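Local structure of N-acetyltransferase domain-containing protein (Pyrococcus horikoshii, 1WWZ) at residues G86-F91 and D119-W124; L123-K128 and V151-R156. The protein binds acetyl coenzyme A and is probably an acyltransferase of the GNAT family. All blocks are in the same frame, centred on the assembly; numbering follows the deposited sequence.

Contact 1: residues G86-F91 and D119-W124. With ACO (acetyl coenzyme *a), chain C.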
loop_
_atom_site.group_PDB
_atom_site.type_symbol
_atom_site.label_atom_id
_atom_site.label_comp_id
_atom_site.label_asym_id
_atom_site.label_seq_id
_atom_site.Cartn_x
_atom_site.Cartn_y
_atom_site.Cartn_z
ATOM N N GLY A 86 16.275 2.747 -7.539
ATOM C CA GLY A 86 15.826 2.475 -6.190
ATOM C C GLY A 86 16.187 1.028 -5.930
ATOM O O GLY A 86 16.314 0.243 -6.869
ATOM N N ALA A 87 16.380 0.670 -4.668
ATOM C CA ALA A 87 16.726 -0.705 -4.345
ATOM C C ALA A 87 16.109 -1.125 -3.031
ATOM O O ALA A 87 15.814 -0.291 -2.185
ATOM C CB ALA A 87 18.250 -0.858 -4.267
ATOM N N ILE A 88 15.890 -2.430 -2.885
ATOM C CA ILE A 88 15.378 -3.004 -1.650
ATOM C C ILE A 88 16.559 -3.841 -1.174
ATOM O O ILE A 88 16.917 -4.820 -1.822
ATOM C CB ILE A 88 14.159 -3.932 -1.890
ATOM C CG1 ILE A 88 13.013 -3.141 -2.535
ATOM C CG2 ILE A 88 13.704 -4.533 -0.558
ATOM C CD1 ILE A 88 11.749 -3.961 -2.819
ATOM N N HIS A 89 17.178 -3.444 -0.064
ATOM C CA HIS A 89 18.337 -4.165 0.459
ATOM C C HIS A 89 17.979 -5.332 1.362
ATOM O O HIS A 89 18.715 -6.313 1.433
ATOM C CB HIS A 89 19.256 -3.219 1.233
ATOM C CG HIS A 89 19.945 -2.208 0.374
ATOM N ND1 HIS A 89 20.691 -2.557 -0.729
ATOM C CD2 HIS A 89 20.025 -0.859 0.475
ATOM C CE1 HIS A 89 21.205 -1.466 -1.272
ATOM N NE2 HIS A 89 20.816 -0.424 -0.561
ATOM N N GLU A 90 16.863 -5.212 2.068
ATOM C CA GLU A 90 16.427 -6.264 2.970
ATOM C C GLU A 90 14.918 -6.178 3.138
ATOM O O GLU A 90 14.334 -5.111 2.993
ATOM C CB GLU A 90 17.124 -6.130 4.325
ATOM C CG GLU A 90 16.910 -7.348 5.203
ATOM C CD GLU A 90 17.172 -8.636 4.449
ATOM O OE1 GLU A 90 18.356 -8.955 4.210
ATOM O OE2 GLU A 90 16.194 -9.320 4.074
ATOM N N PHE A 91 14.297 -7.306 3.456
ATOM C CA PHE A 91 12.848 -7.364 3.591
ATOM C C PHE A 91 12.541 -8.654 4.338
ATOM O O PHE A 91 12.735 -9.745 3.805
ATOM C CB PHE A 91 12.251 -7.380 2.182
ATOM C CG PHE A 91 10.757 -7.496 2.135
ATOM C CD1 PHE A 91 9.960 -7.008 3.163
ATOM C CD2 PHE A 91 10.144 -8.039 1.008
ATOM C CE1 PHE A 91 8.570 -7.055 3.068
ATOM C CE2 PHE A 91 8.752 -8.090 0.903
ATOM C CZ PHE A 91 7.967 -7.596 1.935
ATOM N N ASP A 119 12.403 5.742 -11.018
ATOM C CA ASP A 119 11.467 5.190 -11.993
ATOM C C ASP A 119 11.776 3.708 -12.164
ATOM O O ASP A 119 11.173 3.022 -12.990
ATOM C CB ASP A 119 11.598 5.894 -13.353
ATOM C CG ASP A 119 12.986 5.748 -13.969
ATOM O OD1 ASP A 119 13.601 4.671 -13.834
ATOM O OD2 ASP A 119 13.459 6.710 -14.609
ATOM N N THR A 120 12.728 3.224 -11.372
ATOM C CA THR A 120 13.145 1.831 -11.427
ATOM C C THR A 120 13.547 1.345 -10.039
ATOM O O THR A 120 14.194 2.071 -9.287
ATOM C CB THR A 120 14.358 1.664 -12.362
ATOM O OG1 THR A 120 14.024 2.143 -13.668
ATOM C CG2 THR A 120 14.762 0.209 -12.456
ATOM N N ILE A 121 13.146 0.123 -9.701
ATOM C CA ILE A 121 13.497 -0.466 -8.414
ATOM C C ILE A 121 14.145 -1.818 -8.682
ATOM O O ILE A 121 13.585 -2.662 -9.380
ATOM C CB ILE A 121 12.265 -0.659 -7.510
ATOM C CG1 ILE A 121 11.600 0.696 -7.251
ATOM C CG2 ILE A 121 12.689 -1.290 -6.176
ATOM C CD1 ILE A 121 10.298 0.608 -6.486
ATOM N N GLU A 122 15.333 -2.011 -8.122
ATOM C CA GLU A 122 16.095 -3.238 -8.318
ATOM C C GLU A 122 16.290 -4.008 -7.012
ATOM O O GLU A 122 16.340 -3.415 -5.933
ATOM C CB GLU A 122 17.454 -2.872 -8.927
ATOM C CG GLU A 122 18.422 -4.019 -9.149
ATOM C CD GLU A 122 19.748 -3.526 -9.703
ATOM O OE1 GLU A 122 19.879 -3.388 -10.939
ATOM O OE2 GLU A 122 20.660 -3.251 -8.895
ATOM N N LEU A 123 16.389 -5.330 -7.115
ATOM C CA LEU A 123 16.603 -6.167 -5.939
ATOM C C LEU A 123 17.186 -7.514 -6.332
ATOM O O LEU A 123 17.103 -7.929 -7.489
ATOM C CB LEU A 123 15.284 -6.382 -5.177
ATOM C CG LEU A 123 14.182 -7.163 -5.908
ATOM C CD1 LEU A 123 14.443 -8.667 -5.779
ATOM C CD2 LEU A 123 12.820 -6.829 -5.307
ATOM N N TRP A 124 17.795 -8.180 -5.358
ATOM C CA TRP A 124 18.366 -9.501 -5.558
ATOM C C TRP A 124 17.712 -10.421 -4.539
ATOM O O TRP A 124 17.581 -10.071 -3.362
ATOM C CB TRP A 124 19.882 -9.494 -5.350
ATOM C CG TRP A 124 20.642 -8.788 -6.427
ATOM C CD1 TRP A 124 20.954 -7.458 -6.481
ATOM C CD2 TRP A 124 21.203 -9.381 -7.605
ATOM N NE1 TRP A 124 21.684 -7.189 -7.616
ATOM C CE2 TRP A 124 21.852 -8.352 -8.322
ATOM C CE3 TRP A 124 21.226 -10.685 -8.121
ATOM C CZ2 TRP A 124 22.514 -8.585 -9.535
ATOM C CZ3 TRP A 124 21.884 -10.918 -9.326
ATOM C CH2 TRP A 124 22.521 -9.871 -10.018
HETATM N N1A ACO C . 4.617 -19.032 -1.038
HETATM C C2A ACO C . 3.825 -18.492 -1.965
HETATM N N3A ACO C . 3.449 -17.181 -2.045
HETATM C C4A ACO C . 3.988 -16.394 -1.014
HETATM C C5A ACO C . 4.808 -16.879 -0.015
HETATM C C6A ACO C . 5.131 -18.298 -0.042
HETATM N N6A ACO C . 5.903 -18.867 0.890
HETATM N N7A ACO C . 5.162 -15.855 0.857
HETATM C C8A ACO C . 4.569 -14.801 0.368
HETATM N N9A ACO C . 3.830 -15.045 -0.786
HETATM C C1B ACO C . 3.043 -14.128 -1.593
HETATM C C2B ACO C . 1.526 -14.383 -1.555
HETATM O O2B ACO C . 0.988 -13.897 -2.802
HETATM C C3B ACO C . 1.095 -13.629 -0.269
HETATM O O3B ACO C . -0.289 -13.269 -0.452
HETATM P P3B ACO C . -1.569 -14.125 0.010
HETATM O O7A ACO C . -1.452 -15.395 -0.776
HETATM O O8A ACO C . -2.720 -13.329 -0.388
HETATM O O9A ACO C . -1.450 -14.313 1.473
HETATM C C4B ACO C . 1.975 -12.408 -0.298
HETATM O O4B ACO C . 3.098 -12.801 -1.137
HETATM C C5B ACO C . 2.617 -12.035 1.021
HETATM O O5B ACO C . 1.728 -12.050 2.124
HETATM P P1A ACO C . 2.236 -11.472 3.515
HETATM O O1A ACO C . 1.466 -12.130 4.570
HETATM O O2A ACO C . 2.171 -9.959 3.447
HETATM O O3A ACO C . 3.736 -12.134 3.567
HETATM P P2A ACO C . 4.804 -11.958 4.672
HETATM O O4A ACO C . 5.113 -13.340 5.089
HETATM O O5A ACO C . 4.247 -11.026 5.689
HETATM O O6A ACO C . 6.038 -11.292 3.997
HETATM C CBP ACO C . 8.302 -12.031 3.241
HETATM C CCP ACO C . 6.838 -11.905 2.892
HETATM C CDP ACO C . 9.019 -12.577 1.961
HETATM C CEP ACO C . 8.865 -10.654 3.659
HETATM C CAP ACO C . 8.425 -13.037 4.449
HETATM O OAP ACO C . 7.937 -14.314 4.044
HETATM C C9P ACO C . 9.860 -13.262 4.993
HETATM O O9P ACO C . 10.307 -12.594 5.916
HETATM N N8P ACO C . 10.601 -14.239 4.377
HETATM C C7P ACO C . 11.993 -14.590 4.753
HETATM C C6P ACO C . 13.040 -13.535 4.342
HETATM C C5P ACO C . 13.074 -13.300 2.852
HETATM O O5P ACO C . 13.094 -14.265 2.045
HETATM N N4P ACO C . 13.097 -12.056 2.401
HETATM C C3P ACO C . 13.145 -11.438 1.071
HETATM C C2P ACO C . 14.623 -11.484 0.672
HETATM S S1P ACO C . 14.766 -10.659 -1.005
HETATM C C ACO C . 15.217 -9.259 -0.579
HETATM O O ACO C . 15.439 -8.791 0.633
HETATM C CH3 ACO C . 15.555 -7.936 -1.503
HETATM O O HOH W 1 18.541 -6.617 -2.997
#
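Gly86 pairs with Ile121 and Ala87 with Glu122 inside the beta-alpha-beta unit of the GNAT fold. Strand 83-93, helix 102-115 and strand 120-126 form this unit, and the two strands run parallel. Gly86 is fixed at both ends. Its N donates to Thr120 O at 2.8 Å, and its O takes the N-H of Glu122 at 2.8 Å. The last direct backbone bond is longer, from Ile88 N to Glu122 O at 3.2 Å. The strands diverge from here, with short-segment axes 28° apart. A water fills the next step: it donates to Ile88 O and accepts from Trp124 N.

Ile88 carries the side-chain packing. Its CG1 lies anti to the carbonyl carbon (chi1 -60°) and the chain is extended beyond it. This brings CD1 alongside Leu123 CD2 at 3.9 Å, while CG1 passes across Ile121 CG2. The other branch, CG2, faces the acetyl methyl of acetyl-CoA.

The acetyl end of acetyl-CoA lies in the fork. Its CH3 lies 3.4 Å from Ile88 O and is also close to Trp124 O and Leu123 CB. Phe91 O accepts a hydrogen bond from N4P of acetyl-CoA at 2.7 Å. Methyl CEP sits over the centre of the Phe91 ring, on one face. Glu90 OE2 accepts from Phe91 N at 2.8 Å and also bonds Tyr28 OH.

Direct backbone bonds thus hold the strands from Gly86 to Ile88 N. Beyond this the water bridges Ile88 O and Trp124 N beside the acetyl methyl, and the separation leaves carbonyl groups and apolar branches to receive the thioester end of acetyl-CoA.

Contact 2: residues L123-K128 and V151-R156. With ACO (acetyl coenzyme *a), chain C.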
loop_
_atom_site.group_PDB
_atom_site.type_symbol
_atom_site.label_atom_id
_atom_site.label_comp_id
_atom_site.label_asym_id
_atom_site.label_seq_id
_atom_site.Cartn_x
_atom_site.Cartn_y
_atom_site.Cartn_z
ATOM N N LEU A 123 16.389 -5.330 -7.115
ATOM C CA LEU A 123 16.603 -6.167 -5.939
ATOM C C LEU A 123 17.186 -7.514 -6.332
ATOM O O LEU A 123 17.103 -7.929 -7.489
ATOM C CB LEU A 123 15.284 -6.382 -5.177
ATOM C CG LEU A 123 14.182 -7.163 -5.908
ATOM C CD1 LEU A 123 14.443 -8.667 -5.779
ATOM C CD2 LEU A 123 12.820 -6.829 -5.307
ATOM N N TRP A 124 17.795 -8.180 -5.358
ATOM C CA TRP A 124 18.366 -9.501 -5.558
ATOM C C TRP A 124 17.712 -10.421 -4.539
ATOM O O TRP A 124 17.581 -10.071 -3.362
ATOM C CB TRP A 124 19.882 -9.494 -5.350
ATOM C CG TRP A 124 20.642 -8.788 -6.427
ATOM C CD1 TRP A 124 20.954 -7.458 -6.481
ATOM C CD2 TRP A 124 21.203 -9.381 -7.605
ATOM N NE1 TRP A 124 21.684 -7.189 -7.616
ATOM C CE2 TRP A 124 21.852 -8.352 -8.322
ATOM C CE3 TRP A 124 21.226 -10.685 -8.121
ATOM C CZ2 TRP A 124 22.514 -8.585 -9.535
ATOM C CZ3 TRP A 124 21.884 -10.918 -9.326
ATOM C CH2 TRP A 124 22.521 -9.871 -10.018
ATOM N N VAL A 125 17.292 -11.594 -4.995
ATOM C CA VAL A 125 16.637 -12.553 -4.123
ATOM C C VAL A 125 17.197 -13.949 -4.378
ATOM O O VAL A 125 17.620 -14.260 -5.492
ATOM C CB VAL A 125 15.100 -12.531 -4.358
ATOM C CG1 VAL A 125 14.794 -12.749 -5.831
ATOM C CG2 VAL A 125 14.421 -13.585 -3.505
ATOM N N GLY A 126 17.216 -14.773 -3.333
ATOM C CA GLY A 126 17.727 -16.129 -3.463
ATOM C C GLY A 126 16.957 -16.938 -4.488
ATOM O O GLY A 126 15.732 -16.855 -4.555
ATOM N N GLU A 127 17.675 -17.734 -5.278
ATOM C CA GLU A 127 17.060 -18.542 -6.326
ATOM C C GLU A 127 16.019 -19.549 -5.834
ATOM O O GLU A 127 15.080 -19.875 -6.557
ATOM C CB GLU A 127 18.150 -19.261 -7.131
ATOM C CG GLU A 127 18.903 -20.347 -6.375
ATOM C CD GLU A 127 20.104 -20.873 -7.151
ATOM O OE1 GLU A 127 20.048 -20.893 -8.397
ATOM O OE2 GLU A 127 21.099 -21.276 -6.513
ATOM N N LYS A 128 16.175 -20.032 -4.606
ATOM C CA LYS A 128 15.227 -20.997 -4.052
ATOM C C LYS A 128 14.056 -20.305 -3.359
ATOM O O LYS A 128 13.071 -20.945 -3.000
ATOM C CB LYS A 128 15.934 -21.921 -3.052
ATOM C CG LYS A 128 17.054 -22.757 -3.651
ATOM C CD LYS A 128 17.743 -23.612 -2.594
ATOM C CE LYS A 128 18.976 -24.300 -3.173
ATOM N NZ LYS A 128 19.778 -25.007 -2.137
ATOM N N VAL A 151 19.197 -14.043 -7.832
ATOM C CA VAL A 151 18.400 -13.629 -8.984
ATOM C C VAL A 151 18.104 -12.130 -8.882
ATOM O O VAL A 151 17.752 -11.637 -7.812
ATOM C CB VAL A 151 17.056 -14.386 -9.025
ATOM C CG1 VAL A 151 16.185 -13.856 -10.159
ATOM C CG2 VAL A 151 17.308 -15.870 -9.188
ATOM N N ARG A 152 18.256 -11.407 -9.989
ATOM C CA ARG A 152 17.992 -9.970 -9.995
ATOM C C ARG A 152 16.606 -9.685 -10.558
ATOM O O ARG A 152 16.226 -10.205 -11.612
ATOM C CB ARG A 152 19.042 -9.214 -10.823
ATOM C CG ARG A 152 18.917 -7.684 -10.736
ATOM C CD ARG A 152 20.048 -6.964 -11.490
ATOM N NE ARG A 152 19.908 -7.042 -12.942
ATOM C CZ ARG A 152 19.396 -6.077 -13.707
ATOM N NH1 ARG A 152 18.972 -4.938 -13.168
ATOM N NH2 ARG A 152 19.290 -6.261 -15.019
ATOM N N MET A 153 15.847 -8.866 -9.840
ATOM C CA MET A 153 14.509 -8.497 -10.272
ATOM C C MET A 153 14.413 -6.989 -10.372
ATOM O O MET A 153 15.068 -6.261 -9.624
ATOM C CB MET A 153 13.461 -9.038 -9.300
ATOM C CG MET A 153 13.467 -10.555 -9.229
ATOM S SD MET A 153 12.143 -11.252 -8.245
ATOM C CE MET A 153 10.761 -11.105 -9.399
ATOM N N ILE A 154 13.590 -6.519 -11.297
ATOM C CA ILE A 154 13.450 -5.089 -11.503
ATOM C C ILE A 154 12.000 -4.708 -11.771
ATOM O O ILE A 154 11.230 -5.501 -12.316
ATOM C CB ILE A 154 14.326 -4.646 -12.705
ATOM C CG1 ILE A 154 14.597 -3.148 -12.645
ATOM C CG2 ILE A 154 13.655 -5.024 -14.015
ATOM C CD1 ILE A 154 15.818 -2.804 -11.822
ATOM N N LYS A 155 11.631 -3.500 -11.358
ATOM C CA LYS A 155 10.325 -2.928 -11.627
ATOM C C LYS A 155 10.458 -1.528 -12.223
ATOM O O LYS A 155 11.104 -0.636 -11.686
ATOM C CB LYS A 155 9.536 -2.885 -10.317
ATOM C CG LYS A 155 8.125 -2.314 -10.491
ATOM C CD LYS A 155 7.318 -2.289 -9.192
ATOM C CE LYS A 155 5.959 -1.594 -9.358
ATOM N NZ LYS A 155 5.142 -2.320 -10.323
ATOM N N ARG A 156 9.843 -1.355 -13.405
ATOM C CA ARG A 156 9.968 -0.074 -14.081
ATOM C C ARG A 156 8.649 0.701 -14.048
ATOM O O ARG A 156 7.563 0.134 -14.005
ATOM C CB ARG A 156 10.380 -0.345 -15.532
ATOM C CG ARG A 156 11.717 -1.087 -15.645
ATOM C CD ARG A 156 12.174 -1.206 -17.105
ATOM N NE ARG A 156 13.252 -2.190 -17.244
ATOM C CZ ARG A 156 14.488 -1.810 -16.870
ATOM N NH1 ARG A 156 14.687 -0.605 -16.364
ATOM N NH2 ARG A 156 15.519 -2.639 -17.056
HETATM N N1A ACO C . 4.617 -19.032 -1.038
HETATM C C2A ACO C . 3.825 -18.492 -1.965
HETATM N N3A ACO C . 3.449 -17.181 -2.045
HETATM C C4A ACO C . 3.988 -16.394 -1.014
HETATM C C5A ACO C . 4.808 -16.879 -0.015
HETATM C C6A ACO C . 5.131 -18.298 -0.042
HETATM N N6A ACO C . 5.903 -18.867 0.890
HETATM N N7A ACO C . 5.162 -15.855 0.857
HETATM C C8A ACO C . 4.569 -14.801 0.368
HETATM N N9A ACO C . 3.830 -15.045 -0.786
HETATM C C1B ACO C . 3.043 -14.128 -1.593
HETATM C C2B ACO C . 1.526 -14.383 -1.555
HETATM O O2B ACO C . 0.988 -13.897 -2.802
HETATM C C3B ACO C . 1.095 -13.629 -0.269
HETATM O O3B ACO C . -0.289 -13.269 -0.452
HETATM P P3B ACO C . -1.569 -14.125 0.010
HETATM O O7A ACO C . -1.452 -15.395 -0.776
HETATM O O8A ACO C . -2.720 -13.329 -0.388
HETATM O O9A ACO C . -1.450 -14.313 1.473
HETATM C C4B ACO C . 1.975 -12.408 -0.298
HETATM O O4B ACO C . 3.098 -12.801 -1.137
HETATM C C5B ACO C . 2.617 -12.035 1.021
HETATM O O5B ACO C . 1.728 -12.050 2.124
HETATM P P1A ACO C . 2.236 -11.472 3.515
HETATM O O1A ACO C . 1.466 -12.130 4.570
HETATM O O2A ACO C . 2.171 -9.959 3.447
HETATM O O3A ACO C . 3.736 -12.134 3.567
HETATM P P2A ACO C . 4.804 -11.958 4.672
HETATM O O4A ACO C . 5.113 -13.340 5.089
HETATM O O5A ACO C . 4.247 -11.026 5.689
HETATM O O6A ACO C . 6.038 -11.292 3.997
HETATM C CBP ACO C . 8.302 -12.031 3.241
HETATM C CCP ACO C . 6.838 -11.905 2.892
HETATM C CDP ACO C . 9.019 -12.577 1.961
HETATM C CEP ACO C . 8.865 -10.654 3.659
HETATM C CAP ACO C . 8.425 -13.037 4.449
HETATM O OAP ACO C . 7.937 -14.314 4.044
HETATM C C9P ACO C . 9.860 -13.262 4.993
HETATM O O9P ACO C . 10.307 -12.594 5.916
HETATM N N8P ACO C . 10.601 -14.239 4.377
HETATM C C7P ACO C . 11.993 -14.590 4.753
HETATM C C6P ACO C . 13.040 -13.535 4.342
HETATM C C5P ACO C . 13.074 -13.300 2.852
HETATM O O5P ACO C . 13.094 -14.265 2.045
HETATM N N4P ACO C . 13.097 -12.056 2.401
HETATM C C3P ACO C . 13.145 -11.438 1.071
HETATM C C2P ACO C . 14.623 -11.484 0.672
HETATM S S1P ACO C . 14.766 -10.659 -1.005
HETATM C C ACO C . 15.217 -9.259 -0.579
HETATM O O ACO C . 15.439 -8.791 0.633
HETATM C CH3 ACO C . 15.555 -7.936 -1.503
#
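Leu123 and Val125 pair with Met153 and Val151 across two antiparallel strands, and four backbone bonds join them. Leu123 N donates to Met153 O at 3.0 Å. In return Met153 N gives a nearly straight bond to Leu123 O, 2.8 Å long with 171° at the hydrogen. Val125 N donates to Val151 O at 2.9 Å, and Val151 N to Val125 O at 2.8 Å. Both hydrogen-bonded pairs therefore have N and O satisfied. Trp124 and Arg152 form the non-hydrogen-bonded pair between them. There the CA-H groups of Arg152 and Trp124 lie against Leu123 O and Val151 O. The backbone of Arg152 hydrogen-bonds instead with Val144 and Gly145 of strand 142-147.

On the face that bears Trp124 and Arg152, the arginine side chain crosses the indole. Its CB lies 3.5 Å from the centroid of the six-membered ring, only 6° off the normal, a CH-pi contact over one face. Arg152 CD meets Trp124 CZ2 at 3.5 Å. The chain then bends at chi3, and the guanidinium plane lies 50° from that of the ring. Its NH1 makes salt bridges to Glu122 and Glu81, which probably balance the buried charge.

On the other face Leu123, Val125, Val151 and Met153 form an apolar patch. Met153 CB packs beside Leu123 CD1 at 3.7 Å, and Met153 SD meets Val125 CG1 at 3.9 Å. CB and CG2 of Val125 also border the sulfur S1P of acetyl-CoA. Just past the end of strand 120-126, Val151 CG2 touches CA and CB of Glu127.

Helix 130-138 lies on the side of Leu123, Val125 and Met153, where Tyr136 touches Leu123 and Met153, and Met133 touches Val125. Strand 142-147 continues the sheet beyond Arg152, while strand 120-126 borders strand 83-93 on its far side.

From the N terminus, strand 83-93 comes first. The chain then passes through helix 102-115 and returns as strand 120-126, where contact 1 closes a parallel beta-alpha-beta crossover. It continues through helix 130-138 and strand 142-147 before strand 150-156 closes the second loop at contact 2. The loops follow one another and do not nest. Leu123 and Trp124 belong to both contacts. Strand 120-126 has strand 83-93 parallel on one edge and strand 150-156 antiparallel on the other. The salt bridge from Glu122 to Arg152 and a probable backbone bond from Lys155 to Ile121 tie the contacts together. Both border the same acetyl-CoA.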